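Membrane attack complex assembly inhibitor BGA71 (Borreliella bavariensis, PDB 6FMH) inhibits assembly of the complement membrane attack complex, probably helping this Lyme disease spirochaete, on whose outer surface it sits, to escape killing by complement. Local coordinates at residues Thr85-Phe99 and Val173-Lys185. Residues are numbered along the deposited sequence; the frame is centred on the assembly and turned at random.
Sequences TLYNKLQHRYTSKEF and VDALATYMKENYK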
loop_
_atom_site.group_PDB
_atom_site.type_symbol
_atom_site.label_atom_id
_atom_site.label_comp_id
_atom_site.label_asym_id
_atom_site.label_seq_id
_atom_site.Cartn_x
_atom_site.Cartn_y
_atom_site.Cartn_z
ATOM N N THR A 85 -4.431 -23.678 -21.176
ATOM C CA THR A 85 -3.948 -24.396 -22.353
ATOM C C THR A 85 -2.405 -24.383 -22.389
ATOM O O THR A 85 -1.782 -25.428 -22.509
ATOM C CB THR A 85 -4.480 -23.729 -23.622
ATOM O OG1 THR A 85 -5.903 -23.521 -23.478
ATOM C CG2 THR A 85 -4.183 -24.534 -24.871
ATOM N N LEU A 86 -1.817 -23.192 -22.298
ATOM C CA LEU A 86 -0.370 -23.020 -22.440
ATOM C C LEU A 86 0.349 -23.740 -21.316
ATOM O O LEU A 86 1.365 -24.401 -21.559
ATOM C CB LEU A 86 0.031 -21.531 -22.446
ATOM C CG LEU A 86 -0.373 -20.704 -23.658
ATOM C CD1 LEU A 86 -0.081 -19.219 -23.491
ATOM C CD2 LEU A 86 0.294 -21.211 -24.915
ATOM N N TYR A 87 -0.202 -23.625 -20.109
ATOM C CA TYR A 87 0.343 -24.270 -18.922
ATOM C C TYR A 87 0.309 -25.788 -19.042
ATOM O O TYR A 87 1.266 -26.471 -18.698
ATOM C CB TYR A 87 -0.467 -23.877 -17.679
ATOM C CG TYR A 87 0.110 -24.350 -16.378
ATOM C CD1 TYR A 87 -0.135 -25.647 -15.906
ATOM C CD2 TYR A 87 0.897 -23.524 -15.613
ATOM C CE1 TYR A 87 0.410 -26.108 -14.716
ATOM C CE2 TYR A 87 1.413 -23.970 -14.414
ATOM C CZ TYR A 87 1.175 -25.272 -13.976
ATOM O OH TYR A 87 1.705 -25.738 -12.781
ATOM N N ASN A 88 -0.794 -26.327 -19.538
ATOM C CA ASN A 88 -0.907 -27.767 -19.681
ATOM C C ASN A 88 -0.078 -28.383 -20.798
ATOM O O ASN A 88 -0.006 -29.615 -20.892
ATOM C CB ASN A 88 -2.355 -28.184 -19.838
ATOM C CG ASN A 88 -3.132 -27.938 -18.616
ATOM O OD1 ASN A 88 -2.586 -28.017 -17.512
ATOM N ND2 ASN A 88 -4.405 -27.627 -18.766
ATOM N N LYS A 89 0.537 -27.561 -21.637
ATOM C CA LYS A 89 1.518 -28.061 -22.582
ATOM C C LYS A 89 2.901 -27.733 -22.084
ATOM O O LYS A 89 3.365 -26.612 -22.226
ATOM C CB LYS A 89 1.295 -27.467 -23.959
ATOM C CG LYS A 89 0.305 -28.281 -24.784
ATOM C CD LYS A 89 1.023 -29.429 -25.459
ATOM C CE LYS A 89 0.114 -30.190 -26.410
ATOM N NZ LYS A 89 0.887 -31.264 -27.089
ATOM N N LEU A 90 3.575 -28.742 -21.564
ATOM C CA LEU A 90 4.906 -28.590 -21.005
ATOM C C LEU A 90 5.808 -27.705 -21.862
ATOM O O LEU A 90 6.385 -26.748 -21.360
ATOM C CB LEU A 90 5.539 -29.954 -20.805
ATOM C CG LEU A 90 4.907 -30.757 -19.676
ATOM C CD1 LEU A 90 5.554 -32.119 -19.590
ATOM C CD2 LEU A 90 4.930 -30.084 -18.323
ATOM N N GLN A 91 5.870 -27.978 -23.164
ATOM C CA GLN A 91 6.668 -27.131 -24.092
ATOM C C GLN A 91 6.460 -25.613 -23.857
ATOM O O GLN A 91 7.432 -24.860 -23.867
ATOM C CB GLN A 91 6.413 -27.423 -25.581
ATOM C CG GLN A 91 6.292 -28.911 -25.887
ATOM C CD GLN A 91 4.846 -29.370 -25.953
ATOM O OE1 GLN A 91 4.143 -28.996 -26.881
ATOM N NE2 GLN A 91 4.407 -30.205 -24.992
ATOM N N HIS A 92 5.203 -25.203 -23.640
ATOM C CA HIS A 92 4.848 -23.798 -23.562
ATOM C C HIS A 92 4.461 -23.312 -22.171
ATOM O O HIS A 92 4.097 -22.145 -22.006
ATOM C CB HIS A 92 3.693 -23.495 -24.512
ATOM C CG HIS A 92 3.986 -23.833 -25.931
ATOM N ND1 HIS A 92 3.125 -24.590 -26.693
ATOM C CD2 HIS A 92 5.040 -23.542 -26.722
ATOM C CE1 HIS A 92 3.636 -24.749 -27.897
ATOM N NE2 HIS A 92 4.789 -24.106 -27.944
ATOM N N ARG A 93 4.542 -24.180 -21.172
ATOM C CA ARG A 93 4.201 -23.754 -19.827
ATOM C C ARG A 93 4.830 -22.386 -19.519
ATOM O O ARG A 93 4.163 -21.477 -19.037
ATOM C CB ARG A 93 4.602 -24.785 -18.791
ATOM C CG ARG A 93 3.856 -24.556 -17.474
ATOM C CD ARG A 93 4.179 -25.530 -16.335
ATOM N NE ARG A 93 3.302 -26.710 -16.528
ATOM C CZ ARG A 93 3.279 -27.870 -15.862
ATOM N NH1 ARG A 93 4.137 -28.128 -14.910
ATOM N NH2 ARG A 93 2.386 -28.795 -16.188
ATOM N N TYR A 94 6.119 -22.249 -19.824
ATOM C CA TYR A 94 6.893 -21.073 -19.432
ATOM C C TYR A 94 6.301 -19.768 -19.935
ATOM O O TYR A 94 6.425 -18.730 -19.313
ATOM C CB TYR A 94 8.341 -21.211 -19.930
ATOM C CG TYR A 94 8.528 -20.893 -21.391
ATOM C CD1 TYR A 94 8.226 -21.825 -22.377
ATOM C CD2 TYR A 94 8.961 -19.635 -21.789
ATOM C CE1 TYR A 94 8.387 -21.524 -23.725
ATOM C CE2 TYR A 94 9.129 -19.310 -23.134
ATOM C CZ TYR A 94 8.848 -20.265 -24.104
ATOM O OH TYR A 94 9.000 -19.925 -25.434
ATOM N N THR A 95 5.715 -19.827 -21.109
ATOM C CA THR A 95 5.110 -18.685 -21.723
ATOM C C THR A 95 3.918 -18.169 -20.910
ATOM O O THR A 95 3.726 -16.946 -20.794
ATOM C CB THR A 95 4.690 -19.078 -23.121
ATOM O OG1 THR A 95 5.850 -19.558 -23.816
ATOM C CG2 THR A 95 4.117 -17.897 -23.849
ATOM N N SER A 96 3.145 -19.072 -20.293
ATOM C CA SER A 96 2.073 -18.652 -19.413
ATOM C C SER A 96 2.660 -17.992 -18.204
ATOM O O SER A 96 2.186 -16.965 -17.739
ATOM C CB SER A 96 1.198 -19.857 -18.994
ATOM O OG SER A 96 1.963 -20.892 -18.408
ATOM N N LYS A 97 3.668 -18.623 -17.630
ATOM C CA LYS A 97 4.337 -18.066 -16.437
ATOM C C LYS A 97 4.958 -16.714 -16.711
ATOM O O LYS A 97 4.798 -15.784 -15.924
ATOM C CB LYS A 97 5.414 -19.019 -15.931
ATOM C CG LYS A 97 4.888 -20.005 -14.958
ATOM C CD LYS A 97 5.986 -20.932 -14.471
ATOM C CE LYS A 97 5.413 -22.082 -13.689
ATOM N NZ LYS A 97 6.057 -23.372 -14.006
ATOM N N GLU A 98 5.684 -16.608 -17.809
ATOM C CA GLU A 98 6.289 -15.323 -18.169
ATOM C C GLU A 98 5.232 -14.224 -18.350
ATOM O O GLU A 98 5.389 -13.130 -17.857
ATOM C CB GLU A 98 7.196 -15.462 -19.415
ATOM C CG GLU A 98 8.609 -15.836 -19.015
ATOM C CD GLU A 98 9.478 -16.309 -20.160
ATOM O OE1 GLU A 98 9.476 -15.679 -21.250
ATOM O OE2 GLU A 98 10.255 -17.246 -19.912
ATOM N N PHE A 99 4.166 -14.521 -19.094
ATOM C CA PHE A 99 3.062 -13.568 -19.231
ATOM C C PHE A 99 2.618 -13.049 -17.839
ATOM O O PHE A 99 2.385 -11.869 -17.655
ATOM C CB PHE A 99 1.900 -14.231 -19.985
ATOM C CG PHE A 99 0.677 -13.403 -20.037
ATOM C CD1 PHE A 99 0.550 -12.406 -20.984
ATOM C CD2 PHE A 99 -0.352 -13.586 -19.099
ATOM C CE1 PHE A 99 -0.604 -11.609 -21.023
ATOM C CE2 PHE A 99 -1.485 -12.781 -19.128
ATOM C CZ PHE A 99 -1.612 -11.794 -20.089
ATOM N N VAL A 173 -2.297 -24.820 -30.065
ATOM C CA VAL A 173 -1.486 -24.329 -28.954
ATOM C C VAL A 173 -0.169 -23.747 -29.397
ATOM O O VAL A 173 0.221 -22.713 -28.886
ATOM C CB VAL A 173 -1.053 -25.340 -27.889
ATOM C CG1 VAL A 173 -0.992 -24.581 -26.568
ATOM C CG2 VAL A 173 -1.965 -26.524 -27.768
ATOM N N ASP A 174 0.501 -24.394 -30.342
ATOM C CA ASP A 174 1.749 -23.856 -30.875
ATOM C C ASP A 174 1.554 -22.485 -31.494
ATOM O O ASP A 174 2.316 -21.575 -31.251
ATOM C CB ASP A 174 2.327 -24.804 -31.913
ATOM C CG ASP A 174 2.773 -26.125 -31.298
ATOM O OD1 ASP A 174 3.110 -26.190 -30.113
ATOM O OD2 ASP A 174 2.780 -27.123 -31.993
ATOM N N ALA A 175 0.456 -22.331 -32.227
ATOM C CA ALA A 175 0.112 -21.044 -32.800
ATOM C C ALA A 175 -0.111 -20.093 -31.659
ATOM O O ALA A 175 0.401 -18.977 -31.678
ATOM C CB ALA A 175 -1.129 -21.142 -33.686
ATOM N N LEU A 176 -0.891 -20.551 -30.668
ATOM C CA LEU A 176 -1.230 -19.734 -29.506
ATOM C C LEU A 176 0.038 -19.212 -28.841
ATOM O O LEU A 176 0.185 -18.008 -28.631
ATOM C CB LEU A 176 -2.023 -20.536 -28.502
ATOM C CG LEU A 176 -2.410 -19.781 -27.224
ATOM C CD1 LEU A 176 -3.296 -18.611 -27.571
ATOM C CD2 LEU A 176 -3.121 -20.743 -26.279
ATOM N N ALA A 177 0.984 -20.125 -28.606
ATOM C CA ALA A 177 2.256 -19.796 -27.986
ATOM C C ALA A 177 3.002 -18.728 -28.777
ATOM O O ALA A 177 3.592 -17.818 -28.177
ATOM C CB ALA A 177 3.118 -21.018 -27.886
ATOM N N THR A 178 2.968 -18.813 -30.095
ATOM C CA THR A 178 3.698 -17.855 -30.879
ATOM C C THR A 178 3.075 -16.473 -30.748
ATOM O O THR A 178 3.792 -15.479 -30.586
ATOM C CB THR A 178 3.740 -18.265 -32.358
ATOM O OG1 THR A 178 4.291 -19.566 -32.441
ATOM C CG2 THR A 178 4.541 -17.339 -33.189
ATOM N N TYR A 179 1.754 -16.441 -30.762
ATOM C CA TYR A 179 1.041 -15.209 -30.651
ATOM C C TYR A 179 1.365 -14.502 -29.316
ATOM O O TYR A 179 1.596 -13.287 -29.283
ATOM C CB TYR A 179 -0.448 -15.489 -30.784
ATOM C CG TYR A 179 -1.332 -14.275 -30.682
ATOM C CD1 TYR A 179 -1.649 -13.719 -29.472
ATOM C CD2 TYR A 179 -1.923 -13.741 -31.811
ATOM C CE1 TYR A 179 -2.471 -12.619 -29.395
ATOM C CE2 TYR A 179 -2.781 -12.652 -31.749
ATOM C CZ TYR A 179 -3.042 -12.087 -30.547
ATOM O OH TYR A 179 -3.835 -10.971 -30.488
ATOM N N MET A 180 1.264 -15.241 -28.213
ATOM C CA MET A 180 1.491 -14.664 -26.914
ATOM C C MET A 180 2.921 -14.171 -26.837
ATOM O O MET A 180 3.172 -13.081 -26.310
ATOM C CB MET A 180 1.228 -15.681 -25.835
ATOM C CG MET A 180 -0.235 -16.062 -25.661
ATOM S SD MET A 180 -1.425 -14.770 -25.385
ATOM C CE MET A 180 -1.036 -14.201 -23.833
ATOM N N LYS A 181 3.864 -14.935 -27.414
ATOM C CA LYS A 181 5.257 -14.502 -27.463
ATOM C C LYS A 181 5.443 -13.166 -28.231
ATOM O O LYS A 181 6.171 -12.285 -27.775
ATOM C CB LYS A 181 6.123 -15.594 -28.102
ATOM C CG LYS A 181 6.664 -16.584 -27.101
ATOM C CD LYS A 181 7.530 -17.665 -27.724
ATOM C CE LYS A 181 6.680 -18.755 -28.363
ATOM N NZ LYS A 181 7.484 -19.953 -28.772
ATOM N N GLU A 182 4.824 -13.052 -29.413
ATOM C CA GLU A 182 5.033 -11.906 -30.311
ATOM C C GLU A 182 4.258 -10.617 -29.867
ATOM O O GLU A 182 4.600 -9.492 -30.277
ATOM C CB GLU A 182 4.809 -12.304 -31.805
ATOM C CG GLU A 182 5.720 -13.489 -32.280
ATOM C CD GLU A 182 7.245 -13.295 -32.029
ATOM O OE1 GLU A 182 7.785 -12.271 -32.495
ATOM O OE2 GLU A 182 7.927 -14.154 -31.373
ATOM N N ASN A 183 3.244 -10.767 -29.008
ATOM C CA ASN A 183 2.440 -9.622 -28.596
ATOM C C ASN A 183 2.697 -9.214 -27.175
ATOM O O ASN A 183 2.145 -8.241 -26.689
ATOM C CB ASN A 183 0.980 -9.952 -28.815
ATOM C CG ASN A 183 0.680 -10.129 -30.264
ATOM O OD1 ASN A 183 0.576 -9.128 -31.029
ATOM N ND2 ASN A 183 0.431 -11.360 -30.669
ATOM N N TYR A 184 3.483 -10.010 -26.468
ATOM C CA TYR A 184 3.833 -9.672 -25.108
ATOM C C TYR A 184 5.311 -9.856 -24.865
ATOM O O TYR A 184 5.697 -10.487 -23.903
ATOM C CB TYR A 184 2.937 -10.492 -24.157
ATOM C CG TYR A 184 1.451 -10.171 -24.385
ATOM C CD1 TYR A 184 0.880 -9.050 -23.828
ATOM C CD2 TYR A 184 0.672 -10.966 -25.165
ATOM C CE1 TYR A 184 -0.447 -8.757 -24.022
ATOM C CE2 TYR A 184 -0.654 -10.674 -25.397
ATOM C CZ TYR A 184 -1.220 -9.572 -24.822
ATOM O OH TYR A 184 -2.581 -9.305 -25.024
ATOM N N LYS A 185 6.122 -9.362 -25.781
ATOM C CA LYS A 185 7.562 -9.631 -25.829
ATOM C C LYS A 185 8.255 -9.139 -24.601
ATOM O O LYS A 185 9.050 -9.839 -23.963
ATOM C CB LYS A 185 8.216 -8.877 -26.987
ATOM C CG LYS A 185 8.188 -9.598 -28.326
ATOM C CD LYS A 185 9.215 -9.047 -29.327
ATOM C CE LYS A 185 9.816 -10.113 -30.264
ATOM N NZ LYS A 185 10.070 -9.595 -31.656
#
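Helix 90-99 and helix 173-183 run in the same general direction, their axes 10.2 Å apart at closest approach and inclined at 31°, with His92 facing Ala177. Just before, the chain turns at Lys89 out of helix 73-88, whose last turn also faces the 173-183 helix, near Val173. Leu86, in that last turn, is a knob in the hole formed by Val173, Leu176, Ala177 and Met180. CD2 of Leu86 lies 3.7 Å from CD2 of Leu176, while CD1 of Leu86 meets CG of Met180. Beside it, CG2 of Thr85, set anti to the backbone N, reaches CG1 of Val173 at 3.6 Å. On the more exposed flank Ala177 presses its methyl against one face of the His92 imidazole, almost over the ring centre, and CB of Gln91 lies over the opposite face, so the ring is sandwiched. The Asp174 carboxylate lies by the ring edge, but it is modelled too close and the ring may be turned over, so their exact contact is doubtful. Farther along, the hydroxyl end of Tyr94 meets the Lys181 chain at about a right angle, OH of Tyr94 3.5 Å from CD of Lys181. CG2 of Thr95 packs on CB of Met180. Bent at chi2 and chi3, the Met180 chain brings CE against the Phe99 ring, 3.7 Å from CD1, in an off-centre CH-pi contact. Phe99 in turn points its edge at the face of Tyr184 in a T-shaped pair, centroids 5.3 Å apart and planes at 88°. Phe151 of helix 127-163 extends this aromatic cluster by touching Phe99, and Thr158 hydrogen-bonds the Tyr184 hydroxyl. Ile82 and Leu83 pack on Leu176 and Phe99, respectively; the last helix, 173-183, thus packs against helices 73-88, 90-123 and 127-163 of the strandless BbCRASP-1 family fold.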